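Long-range contact in peptidoglycan glycosyltransferase (Eggerthella lenta, PDB 4MNR), which belongs to the penicillin-binding proteins, with a transpeptidase-family domain of the beta-lactamase clan and an N-terminal dimerisation-type domain: residues Glu26-Arg40 and Tyr49-Val63. Residues are numbered along the deposited sequence; the frame is centred on the assembly and turned at random.
Sequences ERGTIATYDGVVLAR and YEREYPAGDLASHVV
Arg40 and Glu52 form an antiparallel hydrogen-bonded pair, with Glu52 N to Arg40 O at 2.7 Å and nearly straight (176°), and Arg40 N to Glu52 O at 3.0 Å. On one face of the hairpin, Arg40 NE meets Glu52 OE1 at 3.2 Å in a salt bridge lying in the guanidinium plane. Pro54 CG covers one face of that guanidinium, over its centre.

The Arg51 side chain bends at chi2 (62°), which turns the guanidinium edge-on to Gly28 O. Arg51 NH1 and NH2 each donate to Gly28 O at 2.9 Å, a two-nitrogen, end-on grip on one oxygen; with both faces packed, this should restrain the group. Arg27 CD lies against one face, the backbone of Ala39 and Arg40 against the opposite one. The two guanidinium planes are perpendicular, and both arginines make salt bridges to Glu76, whose carboxylate probably accounts for their closeness; Arg27 NH1 is also hydrogen-bonded to Asn80.

Among apolar contacts, Leu38 CD2 reaches Ala55 CB at 3.8 Å, and Val63 CG2 wedges among Ile30 CD1, Leu38 CB and Ala39 CB. A water joins Leu38 O to Ala55 N. At the other end, Glu26 CB makes an off-centre CH-pi contact with the Tyr49 ring, 4.0 Å from its centroid.

Strand 30-31 pairs with strand 37-43 across a classic beta bulge, Ile30 O accepting from Leu38 N and Ala39 N. Strand 49-52, an outer strand of the chain's mixed sheet, completes a hairpin in the region matching the penicillin-binding protein A dimerisation domain family; helix 74-78 touches Ile30 and Ala39, and helix 115-125 Val36 and Leu58.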
ATOM      1  N   GLU A  26     -23.076  25.804   9.122  1.00 44.11           N
ATOM      2  CA  GLU A  26     -23.070  24.494   8.478  1.00 39.21           C
ATOM      3  C   GLU A  26     -21.677  24.072   8.030  1.00 32.29           C
ATOM      4  O   GLU A  26     -21.120  24.629   7.087  1.00 31.17           O
ATOM      5  CB  GLU A  26     -24.021  24.459   7.280  1.00 41.01           C
ATOM      6  CG  GLU A  26     -24.170  23.069   6.674  1.00 44.86           C
ATOM      7  CD  GLU A  26     -24.844  23.079   5.315  1.00 49.69           C
ATOM      8  OE1 GLU A  26     -24.582  22.153   4.515  1.00 50.28           O
ATOM      9  OE2 GLU A  26     -25.634  24.009   5.048  1.00 52.32           O
ATOM     10  N   ARG A  27     -21.119  23.083   8.717  1.00 28.01           N
ATOM     11  CA  ARG A  27     -19.864  22.473   8.296  1.00 23.86           C
ATOM     12  C   ARG A  27     -20.055  21.836   6.916  1.00 23.76           C
ATOM     13  O   ARG A  27     -21.106  21.258   6.635  1.00 23.08           O
ATOM     14  CB  ARG A  27     -19.446  21.426   9.324  1.00 23.20           C
ATOM     15  CG  ARG A  27     -18.080  20.816   9.101  1.00 23.72           C
ATOM     16  CD  ARG A  27     -17.747  19.908  10.271  1.00 25.01           C
ATOM     17  NE  ARG A  27     -16.460  19.245  10.104  1.00 21.79           N
ATOM     18  CZ  ARG A  27     -15.297  19.740  10.519  1.00 23.23           C
ATOM     19  NH1 ARG A  27     -15.247  20.921  11.123  1.00 23.09           N
ATOM     20  NH2 ARG A  27     -14.179  19.047  10.328  1.00 18.75           N
ATOM     21  N   GLY A  28     -19.050  21.949   6.050  1.00 21.86           N
ATOM     22  CA  GLY A  28     -19.156  21.419   4.696  1.00 21.29           C
ATOM     23  C   GLY A  28     -19.292  19.902   4.622  1.00 22.10           C
ATOM     24  O   GLY A  28     -19.002  19.199   5.588  1.00 18.31           O
ATOM     25  N   THR A  29     -19.749  19.395   3.479  1.00 18.02           N
ATOM     26  CA  THR A  29     -19.893  17.949   3.293  1.00 16.81           C
ATOM     27  C   THR A  29     -18.598  17.324   2.803  1.00 16.43           C
ATOM     28  O   THR A  29     -17.758  18.000   2.232  1.00 17.41           O
ATOM     29  CB  THR A  29     -20.976  17.604   2.262  1.00 16.99           C
ATOM     30  OG1 THR A  29     -20.657  18.229   1.018  1.00 27.25           O
ATOM     31  CG2 THR A  29     -22.336  18.100   2.730  1.00 18.63           C
ATOM     32  N   ILE A  30     -18.441  16.028   3.065  1.00 14.26           N
ATOM     33  CA  ILE A  30     -17.360  15.235   2.495  1.00 12.86           C
ATOM     34  C   ILE A  30     -18.044  14.146   1.699  1.00 14.08           C
ATOM     35  O   ILE A  30     -18.933  13.477   2.221  1.00 14.25           O
ATOM     36  CB  ILE A  30     -16.520  14.563   3.592  1.00 12.31           C
ATOM     37  CG1 ILE A  30     -15.868  15.622   4.483  1.00 14.76           C
ATOM     38  CG2 ILE A  30     -15.451  13.645   2.968  1.00 14.11           C
ATOM     39  CD1 ILE A  30     -15.336  15.069   5.815  1.00 15.80           C
ATOM     40  N   ALA A  31     -17.637  13.960   0.442  1.00 12.32           N
ATOM     41  CA  ALA A  31     -18.298  12.997  -0.438  1.00 11.69           C
ATOM     42  C   ALA A  31     -17.271  12.289  -1.325  1.00 11.39           C
ATOM     43  O   ALA A  31     -16.187  12.823  -1.571  1.00 13.92           O
ATOM     44  CB  ALA A  31     -19.328  13.704  -1.301  1.00 12.86           C
ATOM     45  N   THR A  32     -17.613  11.091  -1.805  1.00 11.74           N
ATOM     46  CA  THR A  32     -16.764  10.390  -2.769  1.00 11.66           C
ATOM     47  C   THR A  32     -16.853  11.046  -4.149  1.00 11.99           C
ATOM     48  O   THR A  32     -17.693  11.908  -4.394  1.00 14.60           O
ATOM     49  CB  THR A  32     -17.155   8.909  -2.916  1.00 11.79           C
ATOM     50  OG1 THR A  32     -18.448   8.814  -3.547  1.00 11.75           O
ATOM     51  CG2 THR A  32     -17.189   8.227  -1.545  1.00 11.36           C
ATOM     52  N   TYR A  33     -15.970  10.623  -5.048  1.00 10.16           N
ATOM     53  CA  TYR A  33     -15.918  11.217  -6.382  1.00 10.35           C
ATOM     54  C   TYR A  33     -17.212  10.952  -7.156  1.00 12.43           C
ATOM     55  O   TYR A  33     -17.644  11.785  -7.961  1.00 15.25           O
ATOM     56  CB  TYR A  33     -14.697  10.692  -7.155  1.00 10.08           C
ATOM     57  CG  TYR A  33     -14.399  11.496  -8.401  1.00  9.71           C
ATOM     58  CD1 TYR A  33     -13.884  12.780  -8.306  1.00 17.28           C
ATOM     59  CD2 TYR A  33     -14.628  10.971  -9.670  1.00 15.28           C
ATOM     60  CE1 TYR A  33     -13.603  13.528  -9.440  1.00 19.76           C
ATOM     61  CE2 TYR A  33     -14.357  11.721 -10.816  1.00 17.01           C
ATOM     62  CZ  TYR A  33     -13.848  12.996 -10.687  1.00 18.76           C
ATOM     63  OH  TYR A  33     -13.570  13.754 -11.800  1.00 20.43           O
ATOM     64  N   ASP A  34     -17.849   9.810  -6.883  1.00 14.00           N
ATOM     65  CA  ASP A  34     -19.122   9.493  -7.534  1.00 16.20           C
ATOM     66  C   ASP A  34     -20.339   9.984  -6.751  1.00 19.94           C
ATOM     67  O   ASP A  34     -21.472   9.640  -7.082  1.00 21.21           O
ATOM     68  CB  ASP A  34     -19.249   8.002  -7.904  1.00 16.12           C
ATOM     69  CG  ASP A  34     -19.126   7.067  -6.702  1.00 17.20           C
ATOM     70  OD1 ASP A  34     -18.285   7.324  -5.809  1.00 13.79           O
ATOM     71  OD2 ASP A  34     -19.874   6.057  -6.668  1.00 19.27           O
ATOM     72  N   GLY A  35     -20.099  10.790  -5.719  1.00 16.24           N
ATOM     73  CA  GLY A  35     -21.166  11.560  -5.111  1.00 17.78           C
ATOM     74  C   GLY A  35     -21.837  10.964  -3.891  1.00 17.22           C
ATOM     75  O   GLY A  35     -22.868  11.474  -3.449  1.00 20.89           O
ATOM     76  N   VAL A  36     -21.262   9.900  -3.338  1.00 16.32           N
ATOM     77  CA  VAL A  36     -21.797   9.337  -2.097  1.00 15.01           C
ATOM     78  C   VAL A  36     -21.335  10.193  -0.915  1.00 13.94           C
ATOM     79  O   VAL A  36     -20.134  10.341  -0.667  1.00 15.50           O
ATOM     80  CB  VAL A  36     -21.374   7.869  -1.882  1.00 15.65           C
ATOM     81  CG1 VAL A  36     -21.864   7.368  -0.529  1.00 19.74           C
ATOM     82  CG2 VAL A  36     -21.929   6.997  -3.003  1.00 18.65           C
ATOM     83  N   VAL A  37     -22.301  10.774  -0.211  1.00 14.75           N
ATOM     84  CA  VAL A  37     -22.013  11.632   0.932  1.00 16.44           C
ATOM     85  C   VAL A  37     -21.537  10.802   2.124  1.00 15.68           C
ATOM     86  O   VAL A  37     -22.233   9.875   2.568  1.00 15.83           O
ATOM     87  CB  VAL A  37     -23.258  12.451   1.321  1.00 17.92           C
ATOM     88  CG1 VAL A  37     -23.027  13.209   2.619  1.00 18.71           C
ATOM     89  CG2 VAL A  37     -23.641  13.408   0.179  1.00 21.98           C
ATOM     90  N   LEU A  38     -20.356  11.140   2.642  1.00 12.58           N
ATOM     91  CA  LEU A  38     -19.784  10.436   3.787  1.00 12.95           C
ATOM     92  C   LEU A  38     -20.007  11.203   5.084  1.00 14.92           C
ATOM     93  O   LEU A  38     -20.045  10.611   6.161  1.00 14.82           O
ATOM     94  CB  LEU A  38     -18.281  10.225   3.582  1.00 12.46           C
ATOM     95  CG  LEU A  38     -17.917   9.512   2.283  1.00 15.38           C
ATOM     96  CD1 LEU A  38     -16.400   9.429   2.143  1.00 16.61           C
ATOM     97  CD2 LEU A  38     -18.542   8.134   2.287  1.00 17.48           C
ATOM     98  N   ALA A  39     -20.149  12.522   4.984  1.00 15.17           N
ATOM     99  CA  ALA A  39     -20.395  13.349   6.166  1.00 15.16           C
ATOM    100  C   ALA A  39     -21.099  14.625   5.749  1.00 16.29           C
ATOM    101  O   ALA A  39     -20.782  15.204   4.720  1.00 15.97           O
ATOM    102  CB  ALA A  39     -19.092  13.686   6.875  1.00 14.83           C
ATOM    103  N   ARG A  40     -22.062  15.059   6.547  1.00 17.77           N
ATOM    104  CA  ARG A  40     -22.757  16.305   6.277  1.00 19.11           C
ATOM    105  C   ARG A  40     -23.256  16.846   7.604  1.00 20.73           C
ATOM    106  O   ARG A  40     -23.275  16.125   8.602  1.00 20.83           O
ATOM    107  CB  ARG A  40     -23.932  16.081   5.315  1.00 20.61           C
ATOM    108  CG  ARG A  40     -24.984  15.124   5.853  1.00 23.79           C
ATOM    109  CD  ARG A  40     -26.158  15.000   4.899  1.00 30.30           C
ATOM    110  NE  ARG A  40     -27.016  13.878   5.260  1.00 36.64           N
ATOM    111  CZ  ARG A  40     -27.394  12.930   4.410  1.00 39.24           C
ATOM    112  NH1 ARG A  40     -28.175  11.939   4.823  1.00 40.74           N
ATOM    113  NH2 ARG A  40     -26.998  12.980   3.146  1.00 40.61           N
ATOM    114  N   TYR A  49     -26.426  22.862  14.578  1.00 43.21           N
ATOM    115  CA  TYR A  49     -26.035  21.872  13.578  1.00 42.30           C
ATOM    116  C   TYR A  49     -25.408  20.636  14.214  1.00 42.97           C
ATOM    117  O   TYR A  49     -24.658  20.736  15.185  1.00 45.41           O
ATOM    118  CB  TYR A  49     -25.072  22.475  12.551  1.00 40.68           C
ATOM    119  CG  TYR A  49     -25.742  23.342  11.510  1.00 40.91           C
ATOM    120  CD1 TYR A  49     -26.189  22.801  10.311  1.00 38.53           C
ATOM    121  CD2 TYR A  49     -25.929  24.699  11.728  1.00 43.17           C
ATOM    122  CE1 TYR A  49     -26.800  23.593   9.355  1.00 39.28           C
ATOM    123  CE2 TYR A  49     -26.539  25.497  10.782  1.00 44.96           C
ATOM    124  CZ  TYR A  49     -26.975  24.943   9.600  1.00 44.38           C
ATOM    125  OH  TYR A  49     -27.586  25.746   8.662  1.00 45.85           O
ATOM    126  N   GLU A  50     -25.721  19.471  13.654  1.00 39.56           N
ATOM    127  CA  GLU A  50     -25.155  18.216  14.122  1.00 38.29           C
ATOM    128  C   GLU A  50     -24.572  17.460  12.936  1.00 30.68           C
ATOM    129  O   GLU A  50     -25.120  17.503  11.831  1.00 27.32           O
ATOM    130  CB  GLU A  50     -26.226  17.367  14.812  1.00 47.01           C
ATOM    131  CG  GLU A  50     -25.744  16.630  16.059  1.00 55.22           C
ATOM    132  CD  GLU A  50     -26.165  17.319  17.349  1.00 64.86           C
ATOM    133  OE1 GLU A  50     -25.688  18.443  17.618  1.00 68.57           O
ATOM    134  OE2 GLU A  50     -26.978  16.731  18.095  1.00 68.57           O
ATOM    135  N   ARG A  51     -23.460  16.775  13.169  1.00 25.24           N
ATOM    136  CA  ARG A  51     -22.762  16.049  12.114  1.00 23.60           C
ATOM    137  C   ARG A  51     -23.427  14.693  11.877  1.00 26.42           C
ATOM    138  O   ARG A  51     -23.721  13.968  12.824  1.00 29.82           O
ATOM    139  CB  ARG A  51     -21.299  15.854  12.511  1.00 24.50           C
ATOM    140  CG  ARG A  51     -20.353  15.612  11.366  1.00 23.72           C
ATOM    141  CD  ARG A  51     -20.308  16.800  10.416  1.00 23.60           C
ATOM    142  NE  ARG A  51     -19.214  16.683   9.454  1.00 19.27           N
ATOM    143  CZ  ARG A  51     -19.174  17.340   8.299  1.00 18.43           C
ATOM    144  NH1 ARG A  51     -20.176  18.147   7.967  1.00 19.59           N
ATOM    145  NH2 ARG A  51     -18.140  17.185   7.472  1.00 17.10           N
ATOM    146  N   GLU A  52     -23.686  14.368  10.617  1.00 21.38           N
ATOM    147  CA  GLU A  52     -24.238  13.068  10.256  1.00 23.36           C
ATOM    148  C   GLU A  52     -23.253  12.303   9.381  1.00 18.78           C
ATOM    149  O   GLU A  52     -22.596  12.898   8.523  1.00 17.99           O
ATOM    150  CB  GLU A  52     -25.542  13.230   9.482  1.00 24.40           C
ATOM    151  CG  GLU A  52     -26.732  13.649  10.304  1.00 38.29           C
ATOM    152  CD  GLU A  52     -28.031  13.512   9.527  1.00 47.61           C
ATOM    153  OE1 GLU A  52     -27.961  13.264   8.302  1.00 48.39           O
ATOM    154  OE2 GLU A  52     -29.114  13.645  10.142  1.00 53.89           O
ATOM    155  N   TYR A  53     -23.171  10.986   9.594  1.00 18.14           N
ATOM    156  CA  TYR A  53     -22.321  10.096   8.780  1.00 16.45           C
ATOM    157  C   TYR A  53     -23.188   9.015   8.133  1.00 19.43           C
ATOM    158  O   TYR A  53     -23.367   7.928   8.688  1.00 18.18           O
ATOM    159  CB  TYR A  53     -21.209   9.486   9.642  1.00 15.86           C
ATOM    160  CG  TYR A  53     -20.268  10.534  10.194  1.00 16.03           C
ATOM    161  CD1 TYR A  53     -19.163  10.942   9.468  1.00 14.95           C
ATOM    162  CD2 TYR A  53     -20.504  11.136  11.424  1.00 17.46           C
ATOM    163  CE1 TYR A  53     -18.312  11.921   9.947  1.00 18.55           C
ATOM    164  CE2 TYR A  53     -19.650  12.109  11.918  1.00 17.80           C
ATOM    165  CZ  TYR A  53     -18.552  12.493  11.172  1.00 19.59           C
ATOM    166  OH  TYR A  53     -17.698  13.468  11.643  1.00 20.98           O
ATOM    167  N   PRO A  54     -23.761   9.322   6.959  1.00 16.61           N
ATOM    168  CA  PRO A  54     -24.871   8.494   6.473  1.00 17.93           C
ATOM    169  C   PRO A  54     -24.472   7.280   5.638  1.00 18.79           C
ATOM    170  O   PRO A  54     -25.357   6.593   5.123  1.00 20.02           O
ATOM    171  CB  PRO A  54     -25.671   9.473   5.611  1.00 21.02           C
ATOM    172  CG  PRO A  54     -24.647  10.415   5.080  1.00 17.51           C
ATOM    173  CD  PRO A  54     -23.566  10.532   6.138  1.00 16.25           C
ATOM    174  N   ALA A  55     -23.181   7.012   5.496  1.00 15.20           N
ATOM    175  CA  ALA A  55     -22.748   5.926   4.619  1.00 13.66           C
ATOM    176  C   ALA A  55     -22.213   4.693   5.351  1.00 14.92           C
ATOM    177  O   ALA A  55     -21.421   3.935   4.786  1.00 16.48           O
ATOM    178  CB  ALA A  55     -21.707   6.434   3.604  1.00 16.84           C
ATOM    179  N   GLY A  56     -22.638   4.492   6.594  1.00 15.74           N
ATOM    180  CA  GLY A  56     -22.291   3.275   7.310  1.00 16.77           C
ATOM    181  C   GLY A  56     -20.797   3.177   7.518  1.00 15.96           C
ATOM    182  O   GLY A  56     -20.187   4.115   8.015  1.00 14.61           O
ATOM    183  N   ASP A  57     -20.194   2.060   7.126  1.00 14.04           N
ATOM    184  CA  ASP A  57     -18.748   1.917   7.311  1.00 13.55           C
ATOM    185  C   ASP A  57     -17.908   2.233   6.070  1.00 11.41           C
ATOM    186  O   ASP A  57     -16.732   1.875   6.007  1.00 13.29           O
ATOM    187  CB  ASP A  57     -18.390   0.532   7.872  1.00 19.25           C
ATOM    188  CG  ASP A  57     -18.647  -0.597   6.889  1.00 25.29           C
ATOM    189  OD1 ASP A  57     -19.013  -0.340   5.719  1.00 25.99           O
ATOM    190  OD2 ASP A  57     -18.458  -1.764   7.297  1.00 26.10           O
ATOM    191  N   LEU A  58     -18.499   2.932   5.102  1.00 12.75           N
ATOM    192  CA  LEU A  58     -17.786   3.259   3.866  1.00 11.36           C
ATOM    193  C   LEU A  58     -16.667   4.266   4.129  1.00 11.64           C
ATOM    194  O   LEU A  58     -16.935   5.390   4.563  1.00 12.76           O
ATOM    195  CB  LEU A  58     -18.774   3.805   2.816  1.00 11.73           C
ATOM    196  CG  LEU A  58     -18.207   3.930   1.397  1.00 13.75           C
ATOM    197  CD1 LEU A  58     -17.954   2.551   0.761  1.00 14.36           C
ATOM    198  CD2 LEU A  58     -19.144   4.747   0.532  1.00 15.02           C
ATOM    199  N   ALA A  59     -15.420   3.831   3.919  1.00  8.32           N
ATOM    200  CA  ALA A  59     -14.240   4.669   4.122  1.00  9.38           C
ATOM    201  C   ALA A  59     -14.158   5.334   5.504  1.00 10.40           C
ATOM    202  O   ALA A  59     -13.694   6.460   5.617  1.00 11.84           O
ATOM    203  CB  ALA A  59     -14.156   5.737   3.010  1.00 12.37           C
ATOM    204  N   SER A  60     -14.582   4.628   6.547  1.00 10.40           N
ATOM    205  CA  SER A  60     -14.625   5.228   7.878  1.00 12.22           C
ATOM    206  C   SER A  60     -13.315   5.852   8.342  1.00 10.94           C
ATOM    207  O   SER A  60     -13.312   6.960   8.879  1.00 12.65           O
ATOM    208  CB  SER A  60     -15.096   4.211   8.914  1.00 13.56           C
ATOM    209  OG  SER A  60     -16.441   3.883   8.666  1.00 14.76           O
ATOM    210  N   HIS A  61     -12.209   5.142   8.172  1.00  9.95           N
ATOM    211  CA  HIS A  61     -10.936   5.660   8.669  1.00 13.21           C
ATOM    212  C   HIS A  61     -10.511   6.900   7.915  1.00 11.73           C
ATOM    213  O   HIS A  61      -9.907   7.804   8.486  1.00 15.88           O
ATOM    214  CB  HIS A  61      -9.848   4.600   8.568  1.00 13.36           C
ATOM    215  CG  HIS A  61     -10.132   3.391   9.392  1.00 13.27           C
ATOM    216  ND1 HIS A  61     -10.912   2.352   8.936  1.00 13.40           N
ATOM    217  CD2 HIS A  61      -9.767   3.068  10.656  1.00 14.00           C
ATOM    218  CE1 HIS A  61     -11.009   1.435   9.883  1.00 11.82           C
ATOM    219  NE2 HIS A  61     -10.321   1.842  10.933  1.00 12.54           N
ATOM    220  N   VAL A  62     -10.815   6.928   6.620  1.00 10.51           N
ATOM    221  CA  VAL A  62     -10.476   8.070   5.779  1.00 11.38           C
ATOM    222  C   VAL A  62     -11.307   9.309   6.135  1.00 11.15           C
ATOM    223  O   VAL A  62     -10.753  10.402   6.322  1.00 13.86           O
ATOM    224  CB  VAL A  62     -10.655   7.739   4.286  1.00 10.65           C
ATOM    225  CG1 VAL A  62     -10.631   9.007   3.444  1.00 10.26           C
ATOM    226  CG2 VAL A  62      -9.557   6.787   3.814  1.00 13.71           C
ATOM    227  N   VAL A  63     -12.621   9.135   6.265  1.00 11.84           N
ATOM    228  CA  VAL A  63     -13.501  10.268   6.541  1.00 13.11           C
ATOM    229  C   VAL A  63     -13.194  10.875   7.910  1.00 15.57           C
ATOM    230  O   VAL A  63     -13.096  12.097   8.058  1.00 13.37           O
ATOM    231  CB  VAL A  63     -15.018   9.914   6.375  1.00 15.54           C
ATOM    232  CG1 VAL A  63     -15.461   8.841   7.345  1.00 20.59           C
ATOM    233  CG2 VAL A  63     -15.895  11.165   6.558  1.00 17.80           C
TER
HETATM  234  O   HOH W   1     -20.716   8.020   6.499  1.00 15.63           O